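Local structure of ATPase associated with various cellular activities, AAA_5 (Staphylothermus marinus, 6N0S) at residues A119-I123 with I124-R128. The protein probably binds and hydrolyses ATP as an McrB protein, represented here by its N-terminal EVE-like domain, which resembles PUA-like RNA-binding proteins. Sequence-based numbering, arbitrary orientation.
Sequences AIRRI and IRPSR
I120 and I124 meet one turn apart at the C-terminal end of helix 110-124; R125, with positive phi (45°), then leaves the helical conformation and leads into the loop before strand 132-136 of this EVE-like domain. Two backbone bonds close the last turn: I124 N reaches I120 O at 3.1 Å, almost in line with the carbonyl, and R125 N gives a more tilted bond to R121 O. I120 O also accepts from I123 N, so two amides share it.

The apolar contact is between branched side chains that meet obliquely, CG2 of I120 lying 3.6 Å from CD1 of I124. In I124, chi1 sets CG1 between N and the carbonyl carbon, and the extended chi2 (176°) carries CD1 to I120. A branched apolar chain suits this place, since it also touches M34 and F132; an alanine here, lacking CG1, CG2 and CD1, would probably leave I120 CG2 without its partner and open a gap beside those two residues. The aliphatic CG of R121 packs against CD of P126, 3.9 Å away, and both residues also touch W92.

Arginine suits exposed R121 and R125, since its aliphatic arm can pack while its guanidinium stays polar. R125 folds back, bent at chi3 (-71°), and NH1 donates to R122 O at 3.1 Å, the acceptor lying at the guanidinium edge, while I123 O sits over one face.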
ATOM      1  N   ALA A 119      -7.460  -6.983  13.499  1.00 39.95           N
ATOM      2  CA  ALA A 119      -6.933  -7.923  12.513  1.00 41.75           C
ATOM      3  C   ALA A 119      -5.449  -7.683  12.254  1.00 36.66           C
ATOM      4  O   ALA A 119      -4.652  -8.624  12.247  1.00 37.25           O
ATOM      5  CB  ALA A 119      -7.735  -7.804  11.218  1.00 44.47           C
ATOM      6  N   ILE A 120      -5.058  -6.426  12.054  1.00 40.08           N
ATOM      7  CA  ILE A 120      -3.651  -6.102  11.830  1.00 43.27           C
ATOM      8  C   ILE A 120      -2.810  -6.516  13.031  1.00 43.37           C
ATOM      9  O   ILE A 120      -1.737  -7.118  12.890  1.00 38.31           O
ATOM     10  CB  ILE A 120      -3.481  -4.597  11.544  1.00 38.13           C
ATOM     11  CG1 ILE A 120      -4.192  -4.180  10.252  1.00 45.12           C
ATOM     12  CG2 ILE A 120      -2.004  -4.251  11.444  1.00 52.97           C
ATOM     13  CD1 ILE A 120      -3.869  -5.029   9.046  1.00 55.40           C
ATOM     14  N   ARG A 121      -3.270  -6.170  14.237  1.00 43.69           N
ATOM     15  CA  ARG A 121      -2.437  -6.351  15.424  1.00 43.81           C
ATOM     16  C   ARG A 121      -2.176  -7.824  15.692  1.00 44.14           C
ATOM     17  O   ARG A 121      -1.096  -8.187  16.165  1.00 55.69           O
ATOM     18  CB  ARG A 121      -3.093  -5.698  16.645  1.00 45.53           C
ATOM     19  CG  ARG A 121      -2.064  -5.193  17.653  1.00 48.96           C
ATOM     20  CD  ARG A 121      -2.357  -5.683  19.070  1.00 56.49           C
ATOM     21  NE  ARG A 121      -1.464  -6.771  19.485  1.00 67.25           N
ATOM     22  CZ  ARG A 121      -1.789  -8.067  19.474  1.00 70.08           C
ATOM     23  NH1 ARG A 121      -0.898  -8.967  19.874  1.00 68.17           N
ATOM     24  NH2 ARG A 121      -2.993  -8.471  19.060  1.00 65.85           N
ATOM     25  N   ARG A 122      -3.146  -8.682  15.387  1.00 41.66           N
ATOM     26  CA  ARG A 122      -2.915 -10.124  15.402  1.00 48.38           C
ATOM     27  C   ARG A 122      -1.639 -10.500  14.660  1.00 45.97           C
ATOM     28  O   ARG A 122      -0.931 -11.437  15.047  1.00 46.21           O
ATOM     29  CB  ARG A 122      -4.080 -10.861  14.744  1.00 40.60           C
ATOM     30  CG  ARG A 122      -5.335 -10.929  15.545  1.00 54.48           C
ATOM     31  CD  ARG A 122      -6.314 -11.814  14.849  1.00 50.35           C
ATOM     32  NE  ARG A 122      -5.853 -13.196  14.887  1.00 68.11           N
ATOM     33  CZ  ARG A 122      -5.962 -13.997  15.947  1.00 68.67           C
ATOM     34  NH1 ARG A 122      -6.533 -13.568  17.081  1.00 68.06           N
ATOM     35  NH2 ARG A 122      -5.503 -15.236  15.867  1.00 60.60           N
ATOM     36  N   ILE A 123      -1.342  -9.798  13.569  1.00 43.69           N
ATOM     37  CA  ILE A 123      -0.328 -10.245  12.629  1.00 45.02           C
ATOM     38  C   ILE A 123       1.031  -9.604  12.889  1.00 45.97           C
ATOM     39  O   ILE A 123       2.061 -10.277  12.794  1.00 47.55           O
ATOM     40  CB  ILE A 123      -0.842  -9.977  11.201  1.00 44.35           C
ATOM     41  CG1 ILE A 123      -1.962 -10.965  10.914  1.00 50.00           C
ATOM     42  CG2 ILE A 123       0.260 -10.151  10.150  1.00 51.47           C
ATOM     43  CD1 ILE A 123      -2.799 -10.565   9.793  1.00 58.30           C
ATOM     44  N   ILE A 124       1.084  -8.313  13.209  1.00 43.92           N
ATOM     45  CA  ILE A 124       2.375  -7.636  13.309  1.00 44.08           C
ATOM     46  C   ILE A 124       2.898  -7.478  14.735  1.00 48.20           C
ATOM     47  O   ILE A 124       4.118  -7.302  14.910  1.00 52.54           O
ATOM     48  CB  ILE A 124       2.363  -6.259  12.605  1.00 40.66           C
ATOM     49  CG1 ILE A 124       1.337  -5.312  13.200  1.00 49.14           C
ATOM     50  CG2 ILE A 124       2.125  -6.437  11.121  1.00 46.90           C
ATOM     51  CD1 ILE A 124       1.393  -3.933  12.588  1.00 44.61           C
ATOM     52  N   ARG A 125       2.038  -7.538  15.743  1.00 46.88           N
ATOM     53  CA  ARG A 125       2.434  -7.520  17.154  1.00 47.11           C
ATOM     54  C   ARG A 125       3.478  -6.451  17.466  1.00 46.14           C
ATOM     55  O   ARG A 125       4.633  -6.769  17.753  1.00 47.96           O
ATOM     56  CB  ARG A 125       2.941  -8.903  17.563  1.00 55.89           C
ATOM     57  CG  ARG A 125       1.932 -10.012  17.222  1.00 50.03           C
ATOM     58  CD  ARG A 125       2.433 -11.406  17.539  1.00 47.61           C
ATOM     59  NE  ARG A 125       3.487 -11.843  16.626  1.00 50.19           N
ATOM     60  CZ  ARG A 125       3.281 -12.301  15.394  1.00 46.06           C
ATOM     61  NH1 ARG A 125       2.051 -12.400  14.900  1.00 53.20           N
ATOM     62  NH2 ARG A 125       4.307 -12.662  14.643  1.00 50.10           N
ATOM     63  N   PRO A 126       3.106  -5.178  17.455  1.00 44.83           N
ATOM     64  CA  PRO A 126       4.075  -4.129  17.745  1.00 48.32           C
ATOM     65  C   PRO A 126       4.540  -4.179  19.189  1.00 53.26           C
ATOM     66  O   PRO A 126       3.862  -4.687  20.077  1.00 52.22           O
ATOM     67  CB  PRO A 126       3.295  -2.837  17.476  1.00 42.26           C
ATOM     68  CG  PRO A 126       2.088  -3.257  16.723  1.00 47.17           C
ATOM     69  CD  PRO A 126       1.771  -4.622  17.216  1.00 45.77           C
ATOM     70  N   SER A 127       5.716  -3.618  19.404  1.00 51.37           N
ATOM     71  CA  SER A 127       6.230  -3.321  20.723  1.00 57.14           C
ATOM     72  C   SER A 127       6.308  -1.810  20.881  1.00 59.47           C
ATOM     73  O   SER A 127       6.145  -1.055  19.916  1.00 58.73           O
ATOM     74  CB  SER A 127       7.604  -3.955  20.916  1.00 51.75           C
ATOM     75  OG  SER A 127       8.606  -3.220  20.221  1.00 62.22           O
ATOM     76  N   ARG A 128       6.590  -1.378  22.110  1.00 56.14           N
ATOM     77  CA  ARG A 128       6.609   0.050  22.409  1.00 60.52           C
ATOM     78  C   ARG A 128       7.650   0.784  21.576  1.00 59.64           C
ATOM     79  O   ARG A 128       7.465   1.963  21.252  1.00 54.35           O
ATOM     80  CB  ARG A 128       6.873   0.274  23.904  1.00 70.20           C
ATOM     81  CG  ARG A 128       6.224  -0.774  24.820  1.00 80.54           C
ATOM     82  CD  ARG A 128       5.898  -0.250  26.232  1.00 84.61           C
ATOM     83  NE  ARG A 128       4.875  -1.087  26.876  1.00 80.60           N
ATOM     84  CZ  ARG A 128       3.575  -1.041  26.585  1.00 79.29           C
ATOM     85  NH1 ARG A 128       3.131  -0.195  25.665  1.00 75.48           N
ATOM     86  NH2 ARG A 128       2.714  -1.843  27.209  1.00 76.14           N
TER